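Local coordinates for protein esterase (Capnocytophaga ochracea, PDB 4W9R) that is of unknown function but has an esterase-family alpha/beta-hydrolase domain followed by a helical C-terminal region, at residues Leu310-Glu321 / Thr335-Ile345. Sequence-based numbering, arbitrary orientation.
Sequences LKTAMPNFFLAE and TYQKAYTEPNI
Helices 314-325 and 329-339 form an antiparallel helical hairpin, whose small residues and tyrosine resemble those of TPR-like pairs; Ala320 and Tyr336 meet at its closed end. The axes of the short segments pass 8.1 Å apart at 163°, consistent with Ala313, Ala320 and Ala339 placing only CB atoms in the interface. Ala320 CB sits squarely over one face of the Tyr336 ring, 3.4 Å from its centroid, a CH-pi contact. The same ring turns its edge to the face of Phe317 in an offset edge-to-face pair, planes at 75°. Its hydroxyl is hydrogen-bonded to Glu324 and Arg356, Arg356 also forming a salt bridge with Glu321. A leucine in place of Tyr336 would probably leave Ala320 CB without its aromatic face and Glu324 and Arg356 without their hydroxyl partner. Midway, Ala339 CB packs on Asn316 CB at 3.6 Å. The Thr335 methyl CG2, placed opposite the backbone N by a chi1 of -47°, rests against the turn where Ala320 N bonds to Asn316 O, while OG1 bonds to Lys331 O. At the open end, Ala313 N donates to Pro343 O (3.0 Å), Glu342 CB lies 3.5 Å from Ala313 N with CG against the Lys311 carbonyl, and Ile345 CG2 meets CB of Met314, a selenomethionine here. Close packing, much of it by carbon parts of polar side chains, thus carries the contact, one backbone bond tying the departing chain back to Ala313.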
ATOM      1  N   LEU B 310      29.443 -14.167 -19.435  1.00 50.60           N
ATOM      2  CA  LEU B 310      30.660 -14.367 -20.228  1.00 48.11           C
ATOM      3  C   LEU B 310      31.913 -14.625 -19.385  1.00 43.74           C
ATOM      4  O   LEU B 310      32.788 -15.398 -19.777  1.00 41.97           O
ATOM      5  CB  LEU B 310      30.900 -13.153 -21.128  1.00 53.03           C
ATOM      6  CG  LEU B 310      32.170 -13.179 -21.981  1.00 51.17           C
ATOM      7  CD1 LEU B 310      32.162 -14.377 -22.919  1.00 47.55           C
ATOM      8  CD2 LEU B 310      32.329 -11.882 -22.758  1.00 49.52           C
ATOM      9  N   LYS B 311      31.979 -13.995 -18.218  1.00 51.63           N
ATOM     10  CA  LYS B 311      33.151 -14.072 -17.352  1.00 55.30           C
ATOM     11  C   LYS B 311      33.071 -15.251 -16.385  1.00 59.25           C
ATOM     12  O   LYS B 311      33.905 -15.388 -15.493  1.00 67.75           O
ATOM     13  CB  LYS B 311      33.335 -12.765 -16.579  1.00 67.59           C
ATOM     14  CG  LYS B 311      33.707 -11.586 -17.462  1.00 80.79           C
ATOM     15  CD  LYS B 311      34.917 -11.915 -18.324  1.00 86.63           C
ATOM     16  CE  LYS B 311      35.242 -10.785 -19.287  1.00 90.39           C
ATOM     17  NZ  LYS B 311      36.390 -11.131 -20.172  1.00 91.41           N
ATOM     18  N   THR B 312      32.052 -16.085 -16.555  1.00 53.75           N
ATOM     19  CA  THR B 312      31.853 -17.247 -15.696  1.00 49.30           C
ATOM     20  C   THR B 312      32.034 -18.541 -16.482  1.00 48.76           C
ATOM     21  O   THR B 312      31.928 -18.554 -17.706  1.00 50.51           O
ATOM     22  CB  THR B 312      30.456 -17.252 -15.049  1.00 43.12           C
ATOM     23  OG1 THR B 312      29.462 -17.495 -16.053  1.00 45.22           O
ATOM     24  CG2 THR B 312      30.178 -15.921 -14.366  1.00 35.71           C
ATOM     25  N   ALA B 313      32.348 -19.619 -15.772  1.00 41.16           N
ATOM     26  CA  ALA B 313      32.568 -20.923 -16.392  1.00 39.78           C
ATOM     27  C   ALA B 313      31.295 -21.544 -16.969  1.00 41.45           C
ATOM     28  O   ALA B 313      31.357 -22.546 -17.680  1.00 33.78           O
ATOM     29  CB  ALA B 313      33.191 -21.873 -15.384  1.00 24.44           C
HETATM   30  N   MSE B 314      30.145 -20.947 -16.667  1.00 46.18           N
HETATM   31  CA  MSE B 314      28.856 -21.543 -17.015  1.00 43.21           C
HETATM   32  C   MSE B 314      28.595 -21.761 -18.519  1.00 43.11           C
HETATM   33  O   MSE B 314      28.161 -22.849 -18.898  1.00 36.53           O
HETATM   34  CB  MSE B 314      27.718 -20.704 -16.424  1.00 31.74           C
HETATM   35  CG  MSE B 314      26.383 -21.419 -16.442  1.00 38.53           C
HETATM   36 SE   MSE B 314      25.010 -20.475 -15.445  0.65 56.12          SE
HETATM   37  CE  MSE B 314      24.626 -19.090 -16.743  1.00 32.85           C
ATOM     38  N   PRO B 315      28.835 -20.743 -19.374  1.00 39.98           N
ATOM     39  CA  PRO B 315      28.514 -20.949 -20.795  1.00 35.47           C
ATOM     40  C   PRO B 315      29.239 -22.133 -21.431  1.00 39.81           C
ATOM     41  O   PRO B 315      28.620 -22.905 -22.164  1.00 48.69           O
ATOM     42  CB  PRO B 315      28.965 -19.639 -21.447  1.00 37.39           C
ATOM     43  CG  PRO B 315      28.855 -18.635 -20.369  1.00 47.81           C
ATOM     44  CD  PRO B 315      29.268 -19.355 -19.122  1.00 45.61           C
ATOM     45  N   ASN B 316      30.529 -22.275 -21.152  1.00 33.39           N
ATOM     46  CA  ASN B 316      31.300 -23.371 -21.725  1.00 34.76           C
ATOM     47  C   ASN B 316      31.026 -24.696 -21.025  1.00 44.55           C
ATOM     48  O   ASN B 316      31.237 -25.761 -21.602  1.00 50.59           O
ATOM     49  CB  ASN B 316      32.793 -23.051 -21.684  1.00 34.85           C
ATOM     50  CG  ASN B 316      33.201 -22.053 -22.748  1.00 40.43           C
ATOM     51  OD1 ASN B 316      32.662 -22.056 -23.857  1.00 35.51           O
ATOM     52  ND2 ASN B 316      34.154 -21.188 -22.418  1.00 42.69           N
ATOM     53  N   PHE B 317      30.551 -24.635 -19.786  1.00 34.08           N
ATOM     54  CA  PHE B 317      30.151 -25.847 -19.082  1.00 27.23           C
ATOM     55  C   PHE B 317      28.896 -26.431 -19.722  1.00 36.60           C
ATOM     56  O   PHE B 317      28.800 -27.639 -19.929  1.00 39.41           O
ATOM     57  CB  PHE B 317      29.906 -25.569 -17.600  1.00 29.34           C
ATOM     58  CG  PHE B 317      29.528 -26.791 -16.809  1.00 36.56           C
ATOM     59  CD1 PHE B 317      30.501 -27.599 -16.249  1.00 28.86           C
ATOM     60  CD2 PHE B 317      28.196 -27.132 -16.627  1.00 42.72           C
ATOM     61  CE1 PHE B 317      30.156 -28.723 -15.520  1.00 36.63           C
ATOM     62  CE2 PHE B 317      27.843 -28.254 -15.899  1.00 33.64           C
ATOM     63  CZ  PHE B 317      28.824 -29.050 -15.345  1.00 32.32           C
ATOM     64  N   PHE B 318      27.934 -25.564 -20.026  1.00 37.31           N
ATOM     65  CA  PHE B 318      26.709 -25.980 -20.699  1.00 38.09           C
ATOM     66  C   PHE B 318      27.017 -26.536 -22.083  1.00 39.10           C
ATOM     67  O   PHE B 318      26.466 -27.559 -22.489  1.00 42.67           O
ATOM     68  CB  PHE B 318      25.725 -24.810 -20.817  1.00 34.16           C
ATOM     69  CG  PHE B 318      25.047 -24.449 -19.526  1.00 30.61           C
ATOM     70  CD1 PHE B 318      25.118 -25.288 -18.428  1.00 34.66           C
ATOM     71  CD2 PHE B 318      24.328 -23.269 -19.416  1.00 36.16           C
ATOM     72  CE1 PHE B 318      24.492 -24.955 -17.241  1.00 38.20           C
ATOM     73  CE2 PHE B 318      23.697 -22.931 -18.233  1.00 36.16           C
ATOM     74  CZ  PHE B 318      23.779 -23.775 -17.144  1.00 33.91           C
ATOM     75  N   LEU B 319      27.904 -25.855 -22.798  1.00 38.57           N
ATOM     76  CA  LEU B 319      28.274 -26.256 -24.149  1.00 35.32           C
ATOM     77  C   LEU B 319      29.032 -27.582 -24.146  1.00 37.44           C
ATOM     78  O   LEU B 319      28.809 -28.431 -25.010  1.00 44.69           O
ATOM     79  CB  LEU B 319      29.116 -25.166 -24.815  1.00 38.39           C
ATOM     80  CG  LEU B 319      29.428 -25.342 -26.301  1.00 38.20           C
ATOM     81  CD1 LEU B 319      28.149 -25.380 -27.125  1.00 25.55           C
ATOM     82  CD2 LEU B 319      30.348 -24.233 -26.782  1.00 27.76           C
ATOM     83  N   ALA B 320      29.923 -27.754 -23.175  1.00 40.10           N
ATOM     84  CA  ALA B 320      30.692 -28.989 -23.054  1.00 40.39           C
ATOM     85  C   ALA B 320      29.778 -30.176 -22.774  1.00 43.47           C
ATOM     86  O   ALA B 320      29.973 -31.262 -23.320  1.00 49.59           O
ATOM     87  CB  ALA B 320      31.742 -28.860 -21.963  1.00 34.96           C
ATOM     88  N   GLU B 321      28.780 -29.966 -21.920  1.00 36.73           N
ATOM     89  CA  GLU B 321      27.806 -31.010 -21.627  1.00 37.59           C
ATOM     90  C   GLU B 321      26.999 -31.353 -22.872  1.00 39.75           C
ATOM     91  O   GLU B 321      26.666 -32.514 -23.103  1.00 44.40           O
ATOM     92  CB  GLU B 321      26.872 -30.584 -20.492  1.00 27.98           C
ATOM     93  CG  GLU B 321      27.439 -30.815 -19.099  1.00 35.22           C
ATOM     94  CD  GLU B 321      26.406 -30.613 -18.002  1.00 50.17           C
ATOM     95  OE1 GLU B 321      25.365 -29.974 -18.268  1.00 42.64           O
ATOM     96  OE2 GLU B 321      26.634 -31.099 -16.874  1.00 54.81           O
ATOM     97  N   THR B 335      36.232 -27.994 -24.680  1.00 45.80           N
ATOM     98  CA  THR B 335      35.334 -26.991 -24.121  1.00 44.15           C
ATOM     99  C   THR B 335      35.358 -26.991 -22.592  1.00 43.88           C
ATOM    100  O   THR B 335      35.277 -25.935 -21.965  1.00 43.71           O
ATOM    101  CB  THR B 335      33.890 -27.207 -24.608  1.00 42.74           C
ATOM    102  OG1 THR B 335      33.893 -27.426 -26.024  1.00 37.86           O
ATOM    103  CG2 THR B 335      33.030 -25.994 -24.290  1.00 39.39           C
ATOM    104  N   TYR B 336      35.466 -28.175 -21.996  1.00 40.28           N
ATOM    105  CA  TYR B 336      35.603 -28.280 -20.547  1.00 39.86           C
ATOM    106  C   TYR B 336      36.872 -27.580 -20.073  1.00 49.55           C
ATOM    107  O   TYR B 336      36.861 -26.859 -19.076  1.00 52.40           O
ATOM    108  CB  TYR B 336      35.620 -29.742 -20.101  1.00 41.23           C
ATOM    109  CG  TYR B 336      34.254 -30.335 -19.836  1.00 44.03           C
ATOM    110  CD1 TYR B 336      33.408 -29.781 -18.884  1.00 45.46           C
ATOM    111  CD2 TYR B 336      33.821 -31.465 -20.518  1.00 43.31           C
ATOM    112  CE1 TYR B 336      32.163 -30.324 -18.632  1.00 40.91           C
ATOM    113  CE2 TYR B 336      32.578 -32.017 -20.271  1.00 43.90           C
ATOM    114  CZ  TYR B 336      31.753 -31.442 -19.327  1.00 43.56           C
ATOM    115  OH  TYR B 336      30.515 -31.986 -19.078  1.00 44.02           O
ATOM    116  N   GLN B 337      37.964 -27.794 -20.801  1.00 55.50           N
ATOM    117  CA  GLN B 337      39.242 -27.170 -20.478  1.00 61.14           C
ATOM    118  C   GLN B 337      39.162 -25.654 -20.619  1.00 61.65           C
ATOM    119  O   GLN B 337      39.886 -24.916 -19.951  1.00 69.35           O
ATOM    120  CB  GLN B 337      40.350 -27.725 -21.375  1.00 60.25           C
ATOM    121  CG  GLN B 337      40.678 -29.190 -21.126  1.00 63.46           C
ATOM    122  CD  GLN B 337      41.574 -29.780 -22.200  1.00 64.36           C
ATOM    123  OE1 GLN B 337      41.773 -29.179 -23.256  1.00 61.21           O
ATOM    124  NE2 GLN B 337      42.117 -30.962 -21.935  1.00 68.51           N
ATOM    125  N   LYS B 338      38.270 -25.197 -21.490  1.00 54.88           N
ATOM    126  CA  LYS B 338      38.066 -23.773 -21.704  1.00 49.62           C
ATOM    127  C   LYS B 338      37.258 -23.179 -20.553  1.00 58.32           C
ATOM    128  O   LYS B 338      37.460 -22.029 -20.164  1.00 65.67           O
ATOM    129  CB  LYS B 338      37.359 -23.531 -23.039  1.00 42.06           C
ATOM    130  CG  LYS B 338      37.757 -22.243 -23.736  1.00 62.26           C
ATOM    131  CD  LYS B 338      37.226 -22.208 -25.161  1.00 78.61           C
ATOM    132  CE  LYS B 338      37.756 -21.002 -25.921  1.00 85.53           C
ATOM    133  NZ  LYS B 338      37.287 -20.988 -27.335  1.00 83.00           N
ATOM    134  N   ALA B 339      36.346 -23.978 -20.008  1.00 52.65           N
ATOM    135  CA  ALA B 339      35.502 -23.543 -18.902  1.00 47.76           C
ATOM    136  C   ALA B 339      36.295 -23.465 -17.604  1.00 47.96           C
ATOM    137  O   ALA B 339      36.001 -22.648 -16.732  1.00 44.40           O
ATOM    138  CB  ALA B 339      34.317 -24.479 -18.740  1.00 48.83           C
ATOM    139  N   TYR B 340      37.306 -24.320 -17.487  1.00 49.18           N
ATOM    140  CA  TYR B 340      38.122 -24.398 -16.281  1.00 48.81           C
ATOM    141  C   TYR B 340      38.909 -23.110 -16.038  1.00 51.35           C
ATOM    142  O   TYR B 340      39.307 -22.820 -14.910  1.00 47.63           O
ATOM    143  CB  TYR B 340      39.078 -25.589 -16.372  1.00 44.63           C
ATOM    144  CG  TYR B 340      39.854 -25.861 -15.104  1.00 48.12           C
ATOM    145  CD1 TYR B 340      39.283 -26.575 -14.059  1.00 52.02           C
ATOM    146  CD2 TYR B 340      41.162 -25.414 -14.955  1.00 54.65           C
ATOM    147  CE1 TYR B 340      39.989 -26.829 -12.898  1.00 63.62           C
ATOM    148  CE2 TYR B 340      41.875 -25.665 -13.798  1.00 65.34           C
ATOM    149  CZ  TYR B 340      41.284 -26.373 -12.772  1.00 70.85           C
ATOM    150  OH  TYR B 340      41.987 -26.627 -11.617  1.00 76.48           O
ATOM    151  N   THR B 341      39.114 -22.335 -17.097  1.00 56.42           N
ATOM    152  CA  THR B 341      39.893 -21.104 -17.011  1.00 55.81           C
ATOM    153  C   THR B 341      39.036 -19.922 -16.570  1.00 57.87           C
ATOM    154  O   THR B 341      39.520 -18.796 -16.469  1.00 62.20           O
ATOM    155  CB  THR B 341      40.557 -20.762 -18.359  1.00 55.61           C
ATOM    156  OG1 THR B 341      39.547 -20.482 -19.336  1.00 53.92           O
ATOM    157  CG2 THR B 341      41.418 -21.923 -18.838  1.00 55.03           C
ATOM    158  N   GLU B 342      37.761 -20.186 -16.306  1.00 59.58           N
ATOM    159  CA  GLU B 342      36.830 -19.140 -15.902  1.00 58.91           C
ATOM    160  C   GLU B 342      36.349 -19.380 -14.470  1.00 51.75           C
ATOM    161  O   GLU B 342      36.287 -20.524 -14.019  1.00 53.72           O
ATOM    162  CB  GLU B 342      35.643 -19.088 -16.872  1.00 73.90           C
ATOM    163  CG  GLU B 342      35.342 -17.708 -17.444  1.00 85.66           C
ATOM    164  CD  GLU B 342      36.448 -17.182 -18.340  1.00 90.82           C
ATOM    165  OE1 GLU B 342      37.178 -18.002 -18.937  1.00102.96           O
ATOM    166  OE2 GLU B 342      36.588 -15.945 -18.447  1.00 78.33           O
ATOM    167  N   PRO B 343      36.015 -18.295 -13.748  1.00 54.61           N
ATOM    168  CA  PRO B 343      35.565 -18.365 -12.351  1.00 57.17           C
ATOM    169  C   PRO B 343      34.364 -19.278 -12.124  1.00 50.97           C
ATOM    170  O   PRO B 343      33.546 -19.479 -13.021  1.00 44.48           O
ATOM    171  CB  PRO B 343      35.195 -16.913 -12.040  1.00 37.14           C
ATOM    172  CG  PRO B 343      36.113 -16.122 -12.885  1.00 41.39           C
ATOM    173  CD  PRO B 343      36.281 -16.906 -14.161  1.00 52.15           C
ATOM    174  N   ASN B 344      34.274 -19.825 -10.915  1.00 46.42           N
ATOM    175  CA  ASN B 344      33.170 -20.693 -10.536  1.00 39.16           C
ATOM    176  C   ASN B 344      31.871 -19.926 -10.330  1.00 43.90           C
ATOM    177  O   ASN B 344      31.877 -18.795  -9.846  1.00 53.66           O
ATOM    178  CB  ASN B 344      33.509 -21.461  -9.257  1.00 35.11           C
ATOM    179  CG  ASN B 344      34.756 -22.307  -9.395  1.00 46.27           C
ATOM    180  OD1 ASN B 344      35.183 -22.632 -10.503  1.00 56.58           O
ATOM    181  ND2 ASN B 344      35.343 -22.677  -8.263  1.00 38.46           N
ATOM    182  N   ILE B 345      30.759 -20.550 -10.700  1.00 41.66           N
ATOM    183  CA  ILE B 345      29.441 -20.003 -10.403  1.00 40.81           C
ATOM    184  C   ILE B 345      28.488 -21.131 -10.011  1.00 48.20           C
ATOM    185  O   ILE B 345      28.412 -22.153 -10.692  1.00 42.15           O
ATOM    186  CB  ILE B 345      28.871 -19.209 -11.599  1.00 34.42           C
ATOM    187  CG1 ILE B 345      27.433 -18.769 -11.314  1.00 33.14           C
ATOM    188  CG2 ILE B 345      28.953 -20.026 -12.882  1.00 36.48           C
ATOM    189  CD1 ILE B 345      26.825 -17.918 -12.405  1.00 37.02           C
TER